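Local coordinates for protein topoisomerase IV subunit A (Escherichia coli, PDB 1ZVT) that probably uses this C-terminal beta-pinwheel domain to bind DNA and so influence which DNA topologies topoisomerase IV acts on, at residues Leu99-Ala104 against His133-Val138; Thr151-Met156 against Gly186-Ala191; Leu202-Gly207 against Arg233-Ile238. All coordinates share one frame; numbering follows the deposited sequence.

Interactions 1 and 2 each lie where one of the pinwheel's antiparallel sheets ends in a hairpin, joining an inner strand or its turn to the edge strand. Interaction 3 packs a loop on the last sheet. All are partly buried. Interaction 1 is the most central, its centre about 6 Å from that of the chain, and combines backbone pairing, a histidine-carboxylate bond and methionine packing. The others have centres about 17 and 20 Å out and more exposed residues: interaction 2 is mostly polar, built on an aspartate and a water, interaction 3 apolar. Leu190 of interaction 2 meets Asp103 of interaction 1 through the backbone; Leu235 of interaction 3 packs on Met156 of interaction 2.

Interaction 1 (Leu99-Ala104 against His133-Val138); sequences LMASDA and HVMPPV
Asp103 and His133 meet with their flat groups almost perpendicular, carboxylate and imidazole planes 89° apart. His133 ND1 donates to Asp103 OD2 over 3.0 Å, the oxygen close to the ring plane and approached on its syn side, 29° out of the carboxylate plane. Asp103 OD1 takes the backbone N of His133 at 2.9 Å from above that plane. Asp103 presents both oxygens this way because its CG sits between the backbone N and the carbonyl carbon (chi1 69°). Asp103 N returns a bond to His133 O at 2.8 Å.

Met135 N donates to Ala101 O at 2.8 Å, and its bent side chain curls over the 99-104 backbone, Met135 CG 3.9 Å from Ala101 CB and Met135 SD 3.8 Å from Asp103 CB. Met100 SD rests 3.9 Å from Pro137 CB, the side chains crossing at a slant. Leu99 and Val138 form an antiparallel hydrogen-bonded pair, but the chains part at Pro136 and Pro137, where one water bridges Leu99 O to Pro136 O and another Ala101 N to Met135 O. The bond to ND1 helps fix the ring's rotation, and the carboxylate would probably favour a protonated imidazole.

Interaction 2 (Thr151-Met156 against Gly186-Ala191); sequences TQAGRM and GEDGLA
Gln152 and Gly189 join the turn of a beta hairpin to the start of the edge strand beside it, in one of the four-stranded antiparallel sheets of the beta-pinwheel. The hairpin links strands 146-151 and 155-160 through a type I beta turn from Thr151 to Gly154, and Gln152 N donates to Gly189 O over 2.8 Å at an N-H...O angle of 158°. Next to this bond Thr151 and Leu190 form an antiparallel non-hydrogen-bonded pair whose side chains diverge. The 186-191 chain arrives from helix 180-184, which ends in a Schellman motif at Gly186.

Asp188 supplies the side-chain hydrogen bond of the contact. From its CB the chain swings CG opposite the backbone N (chi1 -160°), bringing the carboxylate over the turn. Asp188 CG then lies 3.7 Å from Ala153 CB. OD1 is the busier oxygen. Asp188 OD1 accepts Ala153 N at 3.0 Å from 44° out of the carboxylate plane, takes a weak bond from the adjacent Gly189 N at 2.7 Å, and lies against the CB atoms of Thr151 and Gln152. Asp188 OD2 touches Ala153 CB at 3.5 Å. The carboxylate thus holds the turn by the N-H of Ala153 and packs against its methyl, while Ile178 and Glu182 border Asp188 beyond the contact. Within the hairpin, Thr151 OG1 accepts Arg155 N at 2.9 Å, tying the two sides of the turn together. The guanidinium of Arg155 is too far from Asp188 for a salt bridge, and a water mediates between them: it donates to Asp188 OD2 at 2.8 Å, accepts from Arg155 NH1 at 3.1 Å, and also hydrogen-bonds Thr151 OG1.

Interaction 3 (Leu202-Gly207 against Arg233-Ile238); sequences LTIHVG and RGLQRI
Gln236 O is straddled by the two methyls of Val206, with Val206 CG1 at 3.3 Å and Val206 CG2 at 3.6 Å, both in van der Waals contact; no hydrogen bond joins the two segments. With CG1 opposite its backbone N (chi1 175°), Val206 turns one branch along the carbonyls of Gln236 and Arg237, while CG2 reaches Gly234 O at 3.7 Å. That carbonyl also accepts a weak bond from Gln236 N across the inverse gamma turn centred on Leu235, so Val206 packs against the folded loop itself. Replacing Val206 by an alanine would probably open a gap over the carbonyls of Gly234 and Gln236, leaving the gamma turn less firmly packed on the strand.

Two residues earlier, Ile204 adds apolar contacts, all through its CG2 methyl. Ile204 CG2 meets Leu235 CD1 at 3.5 Å, the two side chains crossing at about a right angle, and Ile238 CG2 at 3.7 Å on a more slanting course; CG1 and CD1 of Ile238 also approach this methyl. The side chain of His205 sets off away from the loop, and its NE2 is hydrogen-bonded to Glu242.

Ile150 of strand 146-151 touches Ile204, Leu235 and Ile238 alike. The loop leaves strand 230-231 of the preceding sheet, packs on strand 201-206 of the last one and enters strand 240-244, which pairs antiparallel with strand 201-206.

Interaction 1 (Leu99-Ala104 against His133-Val138)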
loop_
_atom_site.group_PDB
_atom_site.type_symbol
_atom_site.label_atom_id
_atom_site.label_comp_id
_atom_site.label_asym_id
_atom_site.label_seq_id
_atom_site.Cartn_x
_atom_site.Cartn_y
_atom_site.Cartn_z
ATOM N N LEU A 99 -5.882 4.995 1.384
ATOM C CA LEU A 99 -5.822 5.292 -0.048
ATOM C C LEU A 99 -5.476 4.011 -0.804
ATOM O O LEU A 99 -4.400 3.440 -0.588
ATOM C CB LEU A 99 -4.761 6.373 -0.313
ATOM C CG LEU A 99 -4.341 6.673 -1.752
ATOM C CD1 LEU A 99 -5.552 7.166 -2.552
ATOM C CD2 LEU A 99 -3.224 7.720 -1.779
ATOM N N MET A 100 -6.356 3.610 -1.725
ATOM C CA MET A 100 -6.143 2.443 -2.590
ATOM C C MET A 100 -5.900 2.932 -4.003
ATOM O O MET A 100 -6.560 3.871 -4.452
ATOM C CB MET A 100 -7.384 1.540 -2.605
ATOM C CG MET A 100 -7.726 0.887 -1.273
ATOM S SD MET A 100 -6.396 -0.152 -0.593
ATOM C CE MET A 100 -5.966 -1.211 -1.941
ATOM N N ALA A 101 -4.957 2.309 -4.713
ATOM C CA ALA A 101 -4.629 2.775 -6.057
ATOM C C ALA A 101 -3.935 1.709 -6.872
ATOM O O ALA A 101 -3.372 0.736 -6.323
ATOM C CB ALA A 101 -3.756 4.044 -5.983
ATOM N N SER A 102 -3.982 1.891 -8.189
ATOM C CA SER A 102 -3.206 1.051 -9.103
ATOM C C SER A 102 -2.129 1.883 -9.799
ATOM O O SER A 102 -2.207 3.126 -9.883
ATOM C CB SER A 102 -4.130 0.432 -10.156
ATOM O OG SER A 102 -4.582 1.441 -11.048
ATOM N N ASP A 103 -1.135 1.208 -10.362
ATOM C CA ASP A 103 -0.061 1.942 -11.028
ATOM C C ASP A 103 -0.476 2.465 -12.408
ATOM O O ASP A 103 0.299 3.132 -13.070
ATOM C CB ASP A 103 1.242 1.118 -11.107
ATOM C CG ASP A 103 1.157 -0.052 -12.041
ATOM O OD1 ASP A 103 0.082 -0.351 -12.612
ATOM O OD2 ASP A 103 2.202 -0.728 -12.181
ATOM N N ALA A 104 -1.720 2.215 -12.802
ATOM C CA ALA A 104 -2.273 2.916 -13.968
ATOM C C ALA A 104 -2.673 4.363 -13.620
ATOM O O ALA A 104 -3.042 5.132 -14.509
ATOM C CB ALA A 104 -3.494 2.121 -14.504
ATOM N N HIS A 133 -0.610 -2.989 -11.676
ATOM C CA HIS A 133 -0.302 -3.556 -10.360
ATOM C C HIS A 133 -0.895 -2.693 -9.279
ATOM O O HIS A 133 -1.158 -1.498 -9.490
ATOM C CB HIS A 133 1.213 -3.623 -10.165
ATOM C CG HIS A 133 1.916 -4.328 -11.281
ATOM N ND1 HIS A 133 2.344 -3.674 -12.415
ATOM C CD2 HIS A 133 2.200 -5.638 -11.469
ATOM C CE1 HIS A 133 2.883 -4.550 -13.249
ATOM N NE2 HIS A 133 2.822 -5.746 -12.691
ATOM N N VAL A 134 -1.067 -3.290 -8.109
ATOM C CA VAL A 134 -1.605 -2.578 -6.947
ATOM C C VAL A 134 -0.501 -1.708 -6.323
ATOM O O VAL A 134 0.640 -2.186 -6.155
ATOM C CB VAL A 134 -2.103 -3.573 -5.856
ATOM C CG1 VAL A 134 -2.672 -2.800 -4.657
ATOM C CG2 VAL A 134 -3.160 -4.545 -6.401
ATOM N N MET A 135 -0.820 -0.463 -5.938
ATOM C CA MET A 135 0.124 0.360 -5.196
ATOM C C MET A 135 0.092 -0.059 -3.722
ATOM O O MET A 135 -0.903 -0.572 -3.225
ATOM C CB MET A 135 -0.236 1.847 -5.259
ATOM C CG MET A 135 -0.247 2.444 -6.646
ATOM S SD MET A 135 1.311 2.302 -7.536
ATOM C CE MET A 135 2.405 3.375 -6.579
ATOM N N PRO A 136 1.180 0.199 -2.989
ATOM C CA PRO A 136 1.079 -0.059 -1.550
ATOM C C PRO A 136 -0.029 0.804 -0.908
ATOM O O PRO A 136 0.010 2.019 -1.089
ATOM C CB PRO A 136 2.442 0.418 -1.029
ATOM C CG PRO A 136 3.374 0.262 -2.208
ATOM C CD PRO A 136 2.505 0.696 -3.390
ATOM N N PRO A 137 -1.020 0.202 -0.212
ATOM C CA PRO A 137 -2.085 1.017 0.444
ATOM C C PRO A 137 -1.481 2.010 1.395
ATOM O O PRO A 137 -0.471 1.702 2.036
ATOM C CB PRO A 137 -2.912 -0.027 1.235
ATOM C CG PRO A 137 -2.699 -1.295 0.427
ATOM C CD PRO A 137 -1.248 -1.235 -0.011
ATOM N N VAL A 138 -2.075 3.194 1.499
ATOM C CA VAL A 138 -1.555 4.220 2.377
ATOM C C VAL A 138 -2.611 4.549 3.402
ATOM O O VAL A 138 -3.747 4.876 3.047
ATOM C CB VAL A 138 -1.172 5.493 1.632
ATOM C CG1 VAL A 138 -0.530 6.524 2.607
ATOM C CG2 VAL A 138 -0.211 5.163 0.477
HETATM O O HOH W 1 -2.230 3.157 -2.521
HETATM O O HOH W 2 -3.344 0.628 -2.985
#

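Interaction 2 (Thr151-Met156 against Gly186-Ala191)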
loop_
_atom_site.group_PDB
_atom_site.type_symbol
_atom_site.label_atom_id
_atom_site.label_comp_id
_atom_site.label_asym_id
_atom_site.label_seq_id
_atom_site.Cartn_x
_atom_site.Cartn_y
_atom_site.Cartn_z
ATOM N N THR A 151 5.361 9.719 -11.235
ATOM C CA THR A 151 5.290 8.700 -12.289
ATOM C C THR A 151 6.654 8.111 -12.673
ATOM O O THR A 151 7.709 8.696 -12.372
ATOM C CB THR A 151 4.644 9.247 -13.586
ATOM O OG1 THR A 151 5.531 10.169 -14.228
ATOM C CG2 THR A 151 3.333 9.964 -13.275
ATOM N N GLN A 152 6.608 6.995 -13.404
ATOM C CA GLN A 152 7.805 6.316 -13.892
ATOM C C GLN A 152 8.595 7.252 -14.817
ATOM O O GLN A 152 9.827 7.197 -14.871
ATOM C CB GLN A 152 7.348 5.060 -14.628
ATOM C CG GLN A 152 8.385 4.177 -15.233
ATOM C CD GLN A 152 7.750 3.042 -16.021
ATOM O OE1 GLN A 152 8.209 2.703 -17.121
ATOM N NE2 GLN A 152 6.666 2.466 -15.478
ATOM N N ALA A 153 7.879 8.112 -15.540
ATOM C CA ALA A 153 8.517 9.063 -16.464
ATOM C C ALA A 153 9.162 10.229 -15.724
ATOM O O ALA A 153 10.008 10.940 -16.278
ATOM C CB ALA A 153 7.508 9.564 -17.524
ATOM N N GLY A 154 8.774 10.421 -14.469
ATOM C CA GLY A 154 9.335 11.462 -13.615
ATOM C C GLY A 154 8.458 12.683 -13.440
ATOM O O GLY A 154 8.963 13.769 -13.161
ATOM N N ARG A 155 7.146 12.528 -13.617
ATOM C CA ARG A 155 6.242 13.652 -13.372
ATOM C C ARG A 155 5.705 13.596 -11.957
ATOM O O ARG A 155 5.464 12.517 -11.429
ATOM C CB ARG A 155 5.080 13.683 -14.368
ATOM C CG ARG A 155 5.550 13.959 -15.797
ATOM C CD ARG A 155 4.419 14.113 -16.779
ATOM N NE ARG A 155 5.025 14.603 -18.013
ATOM C CZ ARG A 155 5.599 13.818 -18.916
ATOM N NH1 ARG A 155 5.603 12.496 -18.759
ATOM N NH2 ARG A 155 6.184 14.358 -19.976
ATOM N N MET A 156 5.518 14.769 -11.354
ATOM C CA MET A 156 5.027 14.883 -9.975
ATOM C C MET A 156 3.748 15.716 -9.925
ATOM O O MET A 156 3.622 16.750 -10.597
ATOM C CB MET A 156 6.087 15.520 -9.059
ATOM C CG MET A 156 7.363 14.723 -8.955
ATOM S SD MET A 156 8.518 15.497 -7.796
ATOM C CE MET A 156 7.497 15.824 -6.416
ATOM N N GLY A 186 3.682 -0.798 -20.105
ATOM C CA GLY A 186 4.729 -0.654 -19.096
ATOM C C GLY A 186 5.679 0.491 -19.381
ATOM O O GLY A 186 6.775 0.554 -18.793
ATOM N N GLU A 187 5.267 1.414 -20.255
ATOM C CA GLU A 187 6.118 2.534 -20.667
ATOM C C GLU A 187 6.006 3.764 -19.764
ATOM O O GLU A 187 6.848 4.678 -19.814
ATOM C CB GLU A 187 5.828 2.911 -22.118
ATOM C CG GLU A 187 6.173 1.806 -23.093
ATOM C CD GLU A 187 5.592 2.038 -24.476
ATOM O OE1 GLU A 187 4.759 2.959 -24.654
ATOM O OE2 GLU A 187 5.947 1.276 -25.390
ATOM N N ASP A 188 4.969 3.771 -18.928
ATOM C CA ASP A 188 4.826 4.758 -17.887
ATOM C C ASP A 188 3.893 4.169 -16.850
ATOM O O ASP A 188 3.309 3.113 -17.063
ATOM C CB ASP A 188 4.264 6.066 -18.431
ATOM C CG ASP A 188 4.545 7.266 -17.526
ATOM O OD1 ASP A 188 5.141 7.118 -16.415
ATOM O OD2 ASP A 188 4.211 8.384 -17.963
ATOM N N GLY A 189 3.741 4.854 -15.725
ATOM C CA GLY A 189 2.927 4.287 -14.650
ATOM C C GLY A 189 3.171 5.091 -13.393
ATOM O O GLY A 189 4.061 5.955 -13.364
ATOM N N LEU A 190 2.351 4.839 -12.375
ATOM C CA LEU A 190 2.507 5.530 -11.109
ATOM C C LEU A 190 3.580 4.756 -10.315
ATOM O O LEU A 190 3.375 3.576 -9.976
ATOM C CB LEU A 190 1.133 5.604 -10.414
ATOM C CG LEU A 190 0.995 6.187 -9.020
ATOM C CD1 LEU A 190 1.516 7.630 -8.997
ATOM C CD2 LEU A 190 -0.465 6.087 -8.568
ATOM N N ALA A 191 4.736 5.406 -10.084
ATOM C CA ALA A 191 5.914 4.818 -9.416
ATOM C C ALA A 191 5.875 4.921 -7.912
ATOM O O ALA A 191 6.291 3.975 -7.223
ATOM C CB ALA A 191 7.184 5.503 -9.899
HETATM O O HOH W 3 4.340 10.718 -16.506
#

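Interaction 3 (Leu202-Gly207 against Arg233-Ile238)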
loop_
_atom_site.group_PDB
_atom_site.type_symbol
_atom_site.label_atom_id
_atom_site.label_comp_id
_atom_site.label_asym_id
_atom_site.label_seq_id
_atom_site.Cartn_x
_atom_site.Cartn_y
_atom_site.Cartn_z
ATOM N N LEU A 202 10.672 16.116 1.099
ATOM C CA LEU A 202 11.087 14.870 0.444
ATOM C C LEU A 202 12.490 15.039 -0.107
ATOM O O LEU A 202 12.788 16.021 -0.808
ATOM C CB LEU A 202 10.148 14.517 -0.718
ATOM C CG LEU A 202 8.922 13.685 -0.328
ATOM C CD1 LEU A 202 7.800 14.555 0.164
ATOM C CD2 LEU A 202 8.481 12.909 -1.532
ATOM N N THR A 203 13.347 14.070 0.179
ATOM C CA THR A 203 14.663 14.039 -0.421
ATOM C C THR A 203 14.686 12.782 -1.268
ATOM O O THR A 203 14.423 11.708 -0.763
ATOM C CB THR A 203 15.761 13.990 0.646
ATOM O OG1 THR A 203 15.669 15.168 1.471
ATOM C CG2 THR A 203 17.126 13.933 0.016
ATOM N N ILE A 204 14.980 12.939 -2.552
ATOM C CA ILE A 204 14.868 11.836 -3.508
ATOM C C ILE A 204 16.226 11.624 -4.144
ATOM O O ILE A 204 16.847 12.590 -4.609
ATOM C CB ILE A 204 13.792 12.163 -4.596
ATOM C CG1 ILE A 204 12.427 12.447 -3.954
ATOM C CG2 ILE A 204 13.683 11.050 -5.639
ATOM C CD1 ILE A 204 11.339 12.882 -4.933
ATOM N N HIS A 205 16.697 10.370 -4.180
ATOM C CA HIS A 205 17.971 10.068 -4.801
ATOM C C HIS A 205 17.793 9.140 -5.979
ATOM O O HIS A 205 16.935 8.267 -5.957
ATOM C CB HIS A 205 18.912 9.380 -3.830
ATOM C CG HIS A 205 19.043 10.078 -2.514
ATOM N ND1 HIS A 205 20.250 10.539 -2.047
ATOM C CD2 HIS A 205 18.130 10.379 -1.565
ATOM C CE1 HIS A 205 20.080 11.090 -0.863
ATOM N NE2 HIS A 205 18.805 10.992 -0.538
ATOM N N VAL A 206 18.578 9.379 -7.020
ATOM C CA VAL A 206 18.720 8.461 -8.127
ATOM C C VAL A 206 20.227 8.306 -8.269
ATOM O O VAL A 206 20.890 9.216 -8.785
ATOM C CB VAL A 206 18.183 9.069 -9.458
ATOM C CG1 VAL A 206 18.440 8.143 -10.618
ATOM C CG2 VAL A 206 16.679 9.446 -9.366
ATOM N N GLY A 207 20.758 7.169 -7.831
ATOM C CA GLY A 207 22.220 6.997 -7.748
ATOM C C GLY A 207 22.824 8.133 -6.930
ATOM O O GLY A 207 22.344 8.447 -5.832
ATOM N N ARG A 233 13.479 16.525 -14.853
ATOM C CA ARG A 233 14.512 15.831 -15.626
ATOM C C ARG A 233 15.341 14.920 -14.739
ATOM O O ARG A 233 15.813 15.332 -13.686
ATOM C CB ARG A 233 15.467 16.791 -16.347
ATOM C CG ARG A 233 16.057 16.145 -17.614
ATOM C CD ARG A 233 17.485 16.573 -17.942
ATOM N NE ARG A 233 17.574 17.982 -18.304
ATOM C CZ ARG A 233 18.703 18.612 -18.634
ATOM N NH1 ARG A 233 19.867 17.965 -18.665
ATOM N NH2 ARG A 233 18.664 19.900 -18.943
ATOM N N GLY A 234 15.522 13.681 -15.184
ATOM C CA GLY A 234 16.352 12.729 -14.471
ATOM C C GLY A 234 15.683 12.043 -13.300
ATOM O O GLY A 234 16.306 11.208 -12.645
ATOM N N LEU A 235 14.414 12.352 -13.033
ATOM C CA LEU A 235 13.711 11.700 -11.909
ATOM C C LEU A 235 13.072 10.363 -12.322
ATOM O O LEU A 235 11.847 10.211 -12.313
ATOM C CB LEU A 235 12.671 12.645 -11.277
ATOM C CG LEU A 235 12.176 12.300 -9.867
ATOM C CD1 LEU A 235 13.256 12.526 -8.832
ATOM C CD2 LEU A 235 10.949 13.145 -9.549
ATOM N N GLN A 236 13.916 9.414 -12.707
ATOM C CA GLN A 236 13.511 8.082 -13.114
ATOM C C GLN A 236 14.395 7.084 -12.380
ATOM O O GLN A 236 15.562 7.393 -12.113
ATOM C CB GLN A 236 13.721 7.903 -14.613
ATOM C CG GLN A 236 12.811 8.748 -15.459
ATOM C CD GLN A 236 12.887 8.343 -16.901
ATOM O OE1 GLN A 236 12.147 7.468 -17.356
ATOM N NE2 GLN A 236 13.794 8.951 -17.626
ATOM N N ARG A 237 13.837 5.908 -12.063
ATOM C CA ARG A 237 14.527 4.843 -11.319
ATOM C C ARG A 237 14.990 5.377 -9.972
ATOM O O ARG A 237 16.143 5.250 -9.587
ATOM C CB ARG A 237 15.668 4.201 -12.129
ATOM C CG ARG A 237 15.189 3.643 -13.491
ATOM C CD ARG A 237 16.255 2.768 -14.138
ATOM N NE ARG A 237 17.535 3.458 -14.303
ATOM C CZ ARG A 237 18.478 3.095 -15.173
ATOM N NH1 ARG A 237 18.287 2.060 -15.987
ATOM N NH2 ARG A 237 19.612 3.780 -15.244
ATOM N N ILE A 238 14.069 6.043 -9.287
ATOM C CA ILE A 238 14.350 6.506 -7.920
ATOM C C ILE A 238 14.791 5.327 -7.054
ATOM O O ILE A 238 14.143 4.266 -7.068
ATOM C CB ILE A 238 13.083 7.093 -7.307
ATOM C CG1 ILE A 238 12.698 8.374 -8.030
ATOM C CG2 ILE A 238 13.287 7.405 -5.822
ATOM C CD1 ILE A 238 11.271 8.860 -7.644
#